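Local coordinates for Tas1 (Pseudomonas aeruginosa, PDB 6OX6), which pyrophosphorylates adenosine nucleotides to (p)ppApp as a type VI-secreted toxin, depleting ADP and ATP and upsetting metabolism in competitor cells, at residues A[251-256]-A[305-310]; A[260-265]-A[353-358]; A[367-372]-A[428-433]; A[346-351]-A[362-367]. All coordinates share one frame; numbering follows the deposited sequence.

Contact 1. Residues A[251-256]-A[305-310]; sequences KVYGKA and KDLARN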
# COMPACT_ATOMS: atom_id res chain seq x y z
N LYS A 251 0.81 21.44 -11.35
CA LYS A 251 -0.59 21.35 -11.73
C LYS A 251 -1.30 20.25 -10.94
O LYS A 251 -2.42 20.45 -10.45
CB LYS A 251 -0.72 21.11 -13.24
CG LYS A 251 -2.16 20.97 -13.69
CD LYS A 251 -2.32 20.31 -15.06
CE LYS A 251 -3.54 20.89 -15.78
NZ LYS A 251 -3.56 20.54 -17.23
N VAL A 252 -0.67 19.09 -10.78
CA VAL A 252 -1.30 18.04 -9.99
C VAL A 252 -1.32 18.42 -8.51
O VAL A 252 -2.35 18.30 -7.84
CB VAL A 252 -0.59 16.69 -10.21
CG1 VAL A 252 -1.06 15.69 -9.15
CG2 VAL A 252 -0.89 16.15 -11.60
N TYR A 253 -0.18 18.91 -8.00
CA TYR A 253 -0.07 19.19 -6.56
C TYR A 253 -1.14 20.15 -6.06
O TYR A 253 -1.60 20.02 -4.92
CB TYR A 253 1.32 19.73 -6.25
CG TYR A 253 1.75 19.60 -4.79
CD1 TYR A 253 1.57 20.65 -3.91
CD2 TYR A 253 2.35 18.42 -4.31
CE1 TYR A 253 1.95 20.55 -2.58
CE2 TYR A 253 2.74 18.31 -2.99
CZ TYR A 253 2.54 19.39 -2.12
OH TYR A 253 2.92 19.31 -0.79
N GLY A 254 -1.58 21.10 -6.91
CA GLY A 254 -2.52 22.12 -6.46
C GLY A 254 -3.94 21.62 -6.27
O GLY A 254 -4.74 22.29 -5.60
N LYS A 255 -4.27 20.45 -6.83
CA LYS A 255 -5.58 19.89 -6.55
C LYS A 255 -5.61 19.11 -5.24
O LYS A 255 -6.69 18.67 -4.82
CB LYS A 255 -6.05 18.99 -7.70
CG LYS A 255 -6.11 19.69 -9.08
CD LYS A 255 -5.08 19.13 -10.06
CE LYS A 255 -5.42 19.47 -11.51
NZ LYS A 255 -6.01 20.82 -11.61
N ALA A 256 -4.48 18.95 -4.57
CA ALA A 256 -4.41 18.06 -3.42
C ALA A 256 -5.22 18.57 -2.23
O ALA A 256 -5.94 17.78 -1.60
CB ALA A 256 -2.94 17.81 -3.04
N LYS A 305 -1.07 8.49 -5.94
CA LYS A 305 -2.43 8.33 -5.44
C LYS A 305 -2.61 8.72 -3.97
O LYS A 305 -3.75 8.69 -3.48
CB LYS A 305 -2.88 6.87 -5.65
CG LYS A 305 -2.65 6.41 -7.10
CD LYS A 305 -3.15 4.98 -7.36
CE LYS A 305 -2.92 4.55 -8.82
NZ LYS A 305 -1.46 4.54 -9.20
N ASP A 306 -1.54 9.10 -3.27
CA ASP A 306 -1.65 9.38 -1.84
C ASP A 306 -1.19 10.79 -1.51
O ASP A 306 -0.76 11.06 -0.38
CB ASP A 306 -0.87 8.35 -1.02
CG ASP A 306 0.65 8.47 -1.20
OD1 ASP A 306 1.11 8.98 -2.26
OD2 ASP A 306 1.39 8.03 -0.29
N LEU A 307 -1.28 11.72 -2.46
CA LEU A 307 -1.07 13.12 -2.12
C LEU A 307 -2.02 13.54 -1.00
O LEU A 307 -1.61 14.15 -0.01
CB LEU A 307 -1.24 13.99 -3.37
CG LEU A 307 -0.06 13.87 -4.33
CD1 LEU A 307 -0.32 14.69 -5.59
CD2 LEU A 307 1.25 14.33 -3.65
N ALA A 308 -3.29 13.19 -1.14
CA ALA A 308 -4.28 13.31 -0.08
C ALA A 308 -4.57 11.92 0.46
O ALA A 308 -4.73 10.97 -0.32
CB ALA A 308 -5.57 13.95 -0.61
N ARG A 309 -4.65 11.80 1.78
CA ARG A 309 -4.88 10.48 2.33
C ARG A 309 -5.46 10.59 3.73
O ARG A 309 -5.25 11.59 4.42
CB ARG A 309 -3.58 9.67 2.35
CG ARG A 309 -2.50 10.25 3.22
CD ARG A 309 -1.42 9.21 3.45
NE ARG A 309 -0.47 9.65 4.45
CZ ARG A 309 -0.67 9.55 5.76
NH1 ARG A 309 -1.79 8.99 6.23
NH2 ARG A 309 0.25 10.01 6.61
N ASN A 310 -6.19 9.56 4.15
CA ASN A 310 -6.56 9.46 5.55
C ASN A 310 -6.78 7.99 5.90
O ASN A 310 -6.62 7.10 5.06
CB ASN A 310 -7.79 10.31 5.89
CG ASN A 310 -8.97 10.01 5.02
OD1 ASN A 310 -9.40 8.86 4.90
ND2 ASN A 310 -9.58 11.06 4.45
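The ring of Y253 meets L307 obliquely, its CD2 standing 4.3 Å from L307 CD2. The same aromatic group has neighbours beyond the two segments: R286 makes a cation-pi contact with it, and F249 approaches with its ring plane inclined by about 30°. Its hydroxyl is hydrogen-bonded to the backbone oxygen of K284, which ties down the far end of the ring and so probably limits how it can shift against L307. The leucine serves three partners with separate parts of its side chain. Its CB lies 4.2 Å from CB of A256, one methyl leans toward the tyrosine, and the other, L307 CD1, reaches 3.8 Å from V252 CG1. The branches can divide this way because CG stands opposite the carbonyl carbon (chi1 -74°) and CD1 then runs straight on from CA, crossing the valine at about a right angle. The chain of 251-256 folds back in a type I beta turn from Y253 to A256, closed by a bond of 3.1 Å from A256 N to Y253 O. The last helical residues V252 and Y253, with the turn that follows, bring three side chains to the leucine from one short piece of chain. Nearer the strand, A308 CB sits 4.0 Å from the carbonyl oxygen of A256, and helix 256-273 continues over the alanine with A259 and I263. The arrangement is apolar packing of helix 249-253 and its turn against the start of strand 308-313, part of a helix-flanked mixed sheet consistent with a RelA/SpoT-type synthetase domain.

Contact 2. Residues A[260-265]-A[353-358]; sequences KAEIDA and NTKAGI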
# COMPACT_ATOMS: atom_id res chain seq x y z
N LYS A 260 -8.15 16.45 -0.65
CA LYS A 260 -8.16 16.15 0.78
C LYS A 260 -9.53 16.43 1.38
O LYS A 260 -10.13 15.56 2.01
CB LYS A 260 -7.08 16.97 1.48
CG LYS A 260 -6.96 16.66 2.97
CD LYS A 260 -6.37 17.82 3.73
CE LYS A 260 -5.97 17.42 5.14
NZ LYS A 260 -7.06 16.73 5.90
N ALA A 261 -10.05 17.64 1.15
CA ALA A 261 -11.37 17.98 1.66
C ALA A 261 -12.40 16.96 1.22
O ALA A 261 -13.24 16.51 2.02
CB ALA A 261 -11.78 19.38 1.20
N GLU A 262 -12.33 16.54 -0.04
CA GLU A 262 -13.30 15.58 -0.55
C GLU A 262 -13.17 14.23 0.15
O GLU A 262 -14.16 13.67 0.64
CB GLU A 262 -13.13 15.45 -2.06
CG GLU A 262 -14.25 14.71 -2.74
CD GLU A 262 -14.22 14.89 -4.24
OE1 GLU A 262 -13.58 15.86 -4.72
OE2 GLU A 262 -14.82 14.05 -4.94
N ILE A 263 -11.95 13.66 0.20
CA ILE A 263 -11.86 12.34 0.82
C ILE A 263 -12.08 12.44 2.33
O ILE A 263 -12.62 11.51 2.95
CB ILE A 263 -10.53 11.63 0.49
CG1 ILE A 263 -9.30 12.44 0.92
CG2 ILE A 263 -10.47 11.23 -1.02
CD1 ILE A 263 -7.99 11.61 0.82
N ASP A 264 -11.69 13.56 2.95
CA ASP A 264 -11.95 13.73 4.39
C ASP A 264 -13.44 13.84 4.69
O ASP A 264 -13.90 13.35 5.73
CB ASP A 264 -11.22 14.96 4.93
CG ASP A 264 -9.74 14.71 5.18
OD1 ASP A 264 -9.25 13.57 4.98
OD2 ASP A 264 -9.05 15.68 5.61
N ALA A 265 -14.22 14.46 3.80
CA ALA A 265 -15.66 14.53 4.02
C ALA A 265 -16.29 13.14 3.98
O ALA A 265 -17.05 12.77 4.88
CB ALA A 265 -16.31 15.47 3.00
N ASN A 353 -11.00 8.57 -7.02
CA ASN A 353 -10.77 9.65 -7.97
C ASN A 353 -11.71 10.80 -7.61
O ASN A 353 -12.92 10.71 -7.81
CB ASN A 353 -11.00 9.18 -9.41
CG ASN A 353 -9.87 8.30 -9.93
OD1 ASN A 353 -8.76 8.33 -9.40
ND2 ASN A 353 -10.14 7.52 -10.98
N THR A 354 -11.16 11.87 -7.06
CA THR A 354 -11.99 12.94 -6.53
C THR A 354 -12.34 13.95 -7.61
O THR A 354 -11.66 14.06 -8.64
CB THR A 354 -11.28 13.69 -5.42
OG1 THR A 354 -10.06 14.23 -5.95
CG2 THR A 354 -10.93 12.73 -4.29
N LYS A 355 -13.38 14.74 -7.33
CA LYS A 355 -13.85 15.77 -8.24
C LYS A 355 -12.74 16.74 -8.64
O LYS A 355 -12.82 17.33 -9.73
CB LYS A 355 -15.01 16.53 -7.61
CG LYS A 355 -16.29 15.73 -7.58
CD LYS A 355 -17.51 16.59 -7.29
CE LYS A 355 -18.21 16.17 -6.00
NZ LYS A 355 -17.43 16.59 -4.78
N ALA A 356 -11.72 16.90 -7.81
CA ALA A 356 -10.62 17.80 -8.15
C ALA A 356 -9.69 17.25 -9.22
O ALA A 356 -8.78 17.96 -9.65
CB ALA A 356 -9.81 18.14 -6.90
N GLY A 357 -9.88 15.99 -9.64
CA GLY A 357 -9.12 15.42 -10.72
C GLY A 357 -7.86 14.69 -10.32
O GLY A 357 -7.00 14.44 -11.18
N ILE A 358 -7.70 14.36 -9.04
CA ILE A 358 -6.58 13.53 -8.60
C ILE A 358 -7.10 12.49 -7.63
O ILE A 358 -8.19 12.63 -7.05
CB ILE A 358 -5.46 14.37 -7.94
CG1 ILE A 358 -5.95 14.96 -6.63
CG2 ILE A 358 -4.87 15.39 -8.91
CD1 ILE A 358 -4.88 15.00 -5.59
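E262 on helix 256-273 holds the turn of the beta hairpin formed by strands 347-353 and 359-365. Its side chain leaves the helix with CG opposite the backbone nitrogen (chi1 -168°) and stays extended, so that it slides past T354, which runs the other way. CB begins the contact 4.1 Å from the methyl CG2 of T354, and CG continues it against the threonine's CB and CG2. The carboxylate carbon CD then draws in to 3.4 Å from T354 CB, and beyond it both oxygens straddle one amide, that of K355. OE2 makes the sound bond: K355 N donates over 2.9 Å, nearly straight at 169°, to the syn side of the carboxylate and a little out of its plane. E262 OE1 is slightly nearer to K355 N, at 2.8 Å, but the bond bends to 124° and is weak; OE1 also rests beside CB of K355. The lysine side chain, bent in its outer half, curls back until K355 NZ stands 3.6 Å from E262 OE2, a long salt bridge that may help to stabilise the carboxylate's charge. Next to the polar grip is a small apolar one, where I263, whose side chain also packs on I362 of the sheet, brings its CG2 to 3.6 Å from T354 CG2. The gripped amide lies inside a type I beta turn from T354 to G357, whose G357 N to T354 O bond measures 2.8 Å. At the base of the turn the carbonyl oxygen of I358 accepts twice from T354, from its backbone N and, at 2.7 Å, from its hydroxyl OG1.

Contact 3. Residues A[367-372]-A[428-433]; sequences PEMIYA and AYYDAV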
# COMPACT_ATOMS: atom_id res chain seq x y z
N PRO A 367 -8.48 -1.14 15.37
CA PRO A 367 -7.45 -0.71 16.32
C PRO A 367 -6.42 -1.78 16.61
O PRO A 367 -5.23 -1.46 16.79
CB PRO A 367 -8.26 -0.35 17.59
CG PRO A 367 -9.68 -0.14 17.11
CD PRO A 367 -9.84 -1.08 15.94
N GLU A 368 -6.82 -3.05 16.62
CA GLU A 368 -5.87 -4.12 16.93
C GLU A 368 -4.78 -4.20 15.88
O GLU A 368 -3.59 -4.37 16.21
CB GLU A 368 -6.60 -5.46 17.06
CG GLU A 368 -7.52 -5.55 18.28
CD GLU A 368 -8.77 -4.66 18.18
OE1 GLU A 368 -9.07 -4.16 17.07
OE2 GLU A 368 -9.45 -4.44 19.21
N MSE A 369 -5.17 -4.10 14.61
CA MSE A 369 -4.22 -4.19 13.51
C MSE A 369 -3.27 -3.03 13.50
O MSE A 369 -2.07 -3.22 13.21
CB MSE A 369 -4.99 -4.22 12.20
CG MSE A 369 -5.58 -5.60 11.94
SE MSE A 369 -4.18 -6.96 12.21
CE MSE A 369 -2.87 -6.29 10.90
N ILE A 370 -3.76 -1.83 13.81
CA ILE A 370 -2.93 -0.63 13.82
C ILE A 370 -1.96 -0.66 14.98
O ILE A 370 -0.78 -0.32 14.84
CB ILE A 370 -3.81 0.62 13.85
CG1 ILE A 370 -4.41 0.84 12.45
CG2 ILE A 370 -2.96 1.85 14.32
CD1 ILE A 370 -5.66 1.68 12.43
N TYR A 371 -2.44 -1.05 16.16
CA TYR A 371 -1.55 -1.30 17.29
C TYR A 371 -0.42 -2.23 16.89
O TYR A 371 0.76 -1.98 17.18
CB TYR A 371 -2.36 -1.92 18.43
CG TYR A 371 -1.54 -2.24 19.64
CD1 TYR A 371 -1.22 -3.55 19.98
CD2 TYR A 371 -1.08 -1.22 20.46
CE1 TYR A 371 -0.46 -3.83 21.11
CE2 TYR A 371 -0.32 -1.48 21.57
CZ TYR A 371 -0.01 -2.79 21.89
OH TYR A 371 0.75 -3.03 23.01
N ALA A 372 -0.76 -3.30 16.18
CA ALA A 372 0.23 -4.31 15.83
C ALA A 372 1.25 -3.76 14.85
O ALA A 372 2.46 -4.00 15.01
CB ALA A 372 -0.47 -5.53 15.24
N ALA A 428 3.39 -14.91 11.64
CA ALA A 428 3.14 -15.44 12.98
C ALA A 428 2.76 -14.31 13.94
O ALA A 428 1.90 -14.48 14.81
CB ALA A 428 4.36 -16.21 13.47
N TYR A 429 3.38 -13.14 13.77
CA TYR A 429 3.08 -12.02 14.66
C TYR A 429 1.65 -11.55 14.46
O TYR A 429 0.86 -11.48 15.42
CB TYR A 429 4.07 -10.88 14.42
CG TYR A 429 3.79 -9.60 15.18
CD1 TYR A 429 4.08 -9.49 16.56
CD2 TYR A 429 3.29 -8.48 14.53
CE1 TYR A 429 3.83 -8.29 17.24
CE2 TYR A 429 3.03 -7.30 15.20
CZ TYR A 429 3.29 -7.22 16.55
OH TYR A 429 3.03 -6.01 17.16
N TYR A 430 1.29 -11.21 13.23
CA TYR A 430 -0.06 -10.72 12.96
C TYR A 430 -1.11 -11.77 13.26
O TYR A 430 -2.24 -11.41 13.61
CB TYR A 430 -0.18 -10.30 11.52
CG TYR A 430 0.41 -8.94 11.24
CD1 TYR A 430 0.11 -7.84 12.05
CD2 TYR A 430 1.25 -8.74 10.15
CE1 TYR A 430 0.65 -6.56 11.77
CE2 TYR A 430 1.76 -7.46 9.85
CZ TYR A 430 1.45 -6.40 10.67
OH TYR A 430 1.98 -5.15 10.34
N ASP A 431 -0.78 -13.06 13.08
CA ASP A 431 -1.73 -14.12 13.43
C ASP A 431 -1.99 -14.16 14.93
O ASP A 431 -3.14 -14.39 15.35
CB ASP A 431 -1.20 -15.48 12.98
CG ASP A 431 -1.46 -15.74 11.51
OD1 ASP A 431 -2.18 -14.93 10.88
OD2 ASP A 431 -0.93 -16.75 10.99
N ALA A 432 -0.95 -14.00 15.75
CA ALA A 432 -1.19 -13.97 17.19
C ALA A 432 -2.10 -12.80 17.56
O ALA A 432 -2.98 -12.95 18.41
CB ALA A 432 0.13 -13.90 17.95
N VAL A 433 -1.93 -11.65 16.91
CA VAL A 433 -2.81 -10.52 17.21
C VAL A 433 -4.26 -10.88 16.93
O VAL A 433 -5.15 -10.60 17.74
CB VAL A 433 -2.39 -9.28 16.39
CG1 VAL A 433 -3.31 -8.17 16.74
CG2 VAL A 433 -0.92 -8.89 16.67
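The phenolic oxygen OH of Y429 lies 3.0 Å from the carbonyl oxygen of A372, but its one proton has a rival acceptor in P398 O, so which of the two receives it is not settled. The backbone N of Q401 also hydrogen-bonds to this hydroxyl, which thus sits among three backbone groups near the end of helix 367-373. With CG opposite its backbone nitrogen (chi1 174°), the tyrosine stretches across to the other helix, and the A372 carbonyl meets the ring at its edge. Y430, the next residue, offers a second ring, and A372 CB comes to its edge, 3.8 Å from Y430 CE1. Helices 367-373 and 419-435 pack here in a roughly antiparallel manner, their local axes 10.2 Å apart at closest and 146° between directions, and the small A372 is the residue that lets three larger side chains converge. V433 contributes both methyls: CG2 lies 3.7 Å from A372 CB, while CG1 is turned to the backbone oxygen of E368. On the other flank the selenomethionine M369, bent at chi2 and chi3, curls so that CE touches Y430 CD1 and CE1, each at 3.6 Å. Its selenium takes part in an oblique Met-aromatic contact, 5.3 Å from the centroid of the Y430 ring. Y345, from the loop preceding strand 347-353, meets both M369 and the Y430 ring.

Contact 4. Residues A[346-351]-A[362-367]; sequences SGVNST and IQVNSP. With ACT (acetate ion), chain I; ACT (acetate ion), chain E.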
# COMPACT_ATOMS: atom_id res chain seq x y z
N SER A 346 -3.38 -7.55 7.46
CA SER A 346 -4.76 -7.45 6.99
C SER A 346 -5.26 -6.03 7.17
O SER A 346 -4.80 -5.30 8.05
CB SER A 346 -5.71 -8.44 7.71
OG SER A 346 -5.57 -8.34 9.12
N GLY A 347 -6.18 -5.62 6.31
CA GLY A 347 -6.64 -4.25 6.28
C GLY A 347 -7.23 -3.93 4.92
O GLY A 347 -7.29 -4.78 4.03
N VAL A 348 -7.66 -2.69 4.77
CA VAL A 348 -8.28 -2.23 3.53
C VAL A 348 -7.53 -1.01 3.05
O VAL A 348 -7.18 -0.13 3.84
CB VAL A 348 -9.77 -1.88 3.71
CG1 VAL A 348 -10.35 -1.22 2.43
CG2 VAL A 348 -10.52 -3.11 4.09
N ASN A 349 -7.31 -0.94 1.74
CA ASN A 349 -6.81 0.26 1.10
C ASN A 349 -7.70 0.57 -0.09
O ASN A 349 -8.18 -0.33 -0.78
CB ASN A 349 -5.33 0.11 0.67
CG ASN A 349 -4.67 1.43 0.35
OD1 ASN A 349 -5.28 2.50 0.48
ND2 ASN A 349 -3.40 1.38 -0.03
N SER A 350 -7.94 1.85 -0.32
CA SER A 350 -8.78 2.22 -1.43
C SER A 350 -8.25 3.51 -2.03
O SER A 350 -7.61 4.32 -1.35
CB SER A 350 -10.24 2.39 -1.00
OG SER A 350 -10.38 3.56 -0.22
N THR A 351 -8.55 3.69 -3.31
CA THR A 351 -8.15 4.87 -4.05
C THR A 351 -9.41 5.50 -4.60
O THR A 351 -10.21 4.82 -5.26
CB THR A 351 -7.22 4.51 -5.21
OG1 THR A 351 -6.09 3.80 -4.70
CG2 THR A 351 -6.76 5.77 -5.94
N ILE A 362 -7.88 6.28 0.92
CA ILE A 362 -8.55 6.06 2.20
C ILE A 362 -8.26 4.64 2.67
O ILE A 362 -8.72 3.67 2.05
CB ILE A 362 -10.06 6.30 2.12
CG1 ILE A 362 -10.36 7.73 1.72
CG2 ILE A 362 -10.64 6.03 3.48
CD1 ILE A 362 -11.85 7.98 1.45
N GLN A 363 -7.56 4.51 3.79
CA GLN A 363 -7.28 3.21 4.37
C GLN A 363 -8.25 2.93 5.51
O GLN A 363 -8.72 3.85 6.17
CB GLN A 363 -5.86 3.14 4.92
CG GLN A 363 -4.79 3.26 3.88
CD GLN A 363 -3.44 3.10 4.50
OE1 GLN A 363 -2.89 4.05 5.06
NE2 GLN A 363 -2.93 1.90 4.47
N VAL A 364 -8.50 1.65 5.75
CA VAL A 364 -9.41 1.24 6.82
C VAL A 364 -8.78 0.06 7.54
O VAL A 364 -8.24 -0.85 6.91
CB VAL A 364 -10.80 0.83 6.29
CG1 VAL A 364 -11.77 0.82 7.44
CG2 VAL A 364 -11.30 1.77 5.17
N ASN A 365 -8.88 0.07 8.86
CA ASN A 365 -8.38 -1.05 9.65
C ASN A 365 -8.96 -0.95 11.05
O ASN A 365 -9.57 0.06 11.41
CB ASN A 365 -6.85 -1.07 9.73
CG ASN A 365 -6.28 -2.47 9.58
OD1 ASN A 365 -6.90 -3.45 10.01
ND2 ASN A 365 -5.12 -2.59 8.94
N SER A 366 -8.76 -2.01 11.82
CA SER A 366 -9.18 -2.07 13.21
C SER A 366 -8.11 -1.49 14.13
O SER A 366 -6.94 -1.34 13.74
CB SER A 366 -9.47 -3.51 13.60
OG SER A 366 -8.32 -4.31 13.41
N PRO A 367 -8.48 -1.14 15.37
CA PRO A 367 -7.45 -0.71 16.32
C PRO A 367 -6.42 -1.78 16.61
O PRO A 367 -5.23 -1.46 16.79
CB PRO A 367 -8.26 -0.35 17.59
CG PRO A 367 -9.68 -0.14 17.11
CD PRO A 367 -9.84 -1.08 15.94
C ACT I . -2.30 1.49 8.30
O ACT I . -1.43 1.28 7.41
OXT ACT I . -2.16 2.08 9.42
CH3 ACT I . -3.75 0.94 7.97
C ACT E . -1.06 -1.06 2.53
O ACT E . -1.28 -0.81 1.30
OXT ACT E . -1.52 -0.50 3.57
CH3 ACT E . -0.07 -2.23 2.80
O HOH W 1 -7.59 -6.25 9.36
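V348, I362 and V364 bury the greatest areas where two neighbouring strands run antiparallel. V348 and V364 form a hydrogen-bonded pair and lie side by side, their CB atoms 3.9 Å apart. Between them V348 N donates over 2.9 Å to V364 O, almost in line with that carbonyl, whereas the return bond from V364 N reaches V348 O from above the carbonyl plane, 36° out of it, also at 2.9 Å. I362 comes next on the same face; its carbonyl oxygen takes the hydroxyl OG of S350 at 2.8 Å, in the carbonyl plane on a lone pair. I362 N in turn bonds to S350 O over 3.0 Å. Helix 319-328 covers this face, with V319 on V348 and L326 on S350, I362 and V364. The opposite face bears the amides of N349 and Q363. N349 ND2 bonds weakly to one acetate ion and Q363 NE2 weakly to another, both probably from the crystallisation liquor, and Q363 NE2 also lies 2.9 Å from OXT of the first; F20 of the immunity protein packs on N349. Where strand 359-365 ends and strand 347-353 begins, N365 ND2 reaches S346 O over 2.9 Å, again on a lone pair, while a water joins N365 OD1 to S346 OG, which R434 also holds. S366, at the N-cap of helix 367-373, bonds weakly through OG to M369 N. This is a beta hairpin within a mixed five-stranded sheet, consistent with an alarmone synthetase fold.

Contacts 1 and 2 form one cluster, with centres about 8 Å apart, and their segments alternate along the chain, so helix 256-273 and its preceding turn are fastened to both strand 308-313 and the hairpin turn. Contact 4 lies about 6 Å from the centre of the chain and shares the sheet with contact 1, through the neighbouring strands 308-313 and 359-365. Along the chain its segments interleave with those of contact 2, whose turn links its strands. Contact 3 comes last in sequence, shares P367 with contact 4 and is centred about 14 Å from it, on the side of the chain's centre opposite contacts 1 and 2, its centre about 30 Å from theirs. The sheet thus lies between the helices at the two ends of the modelled chain.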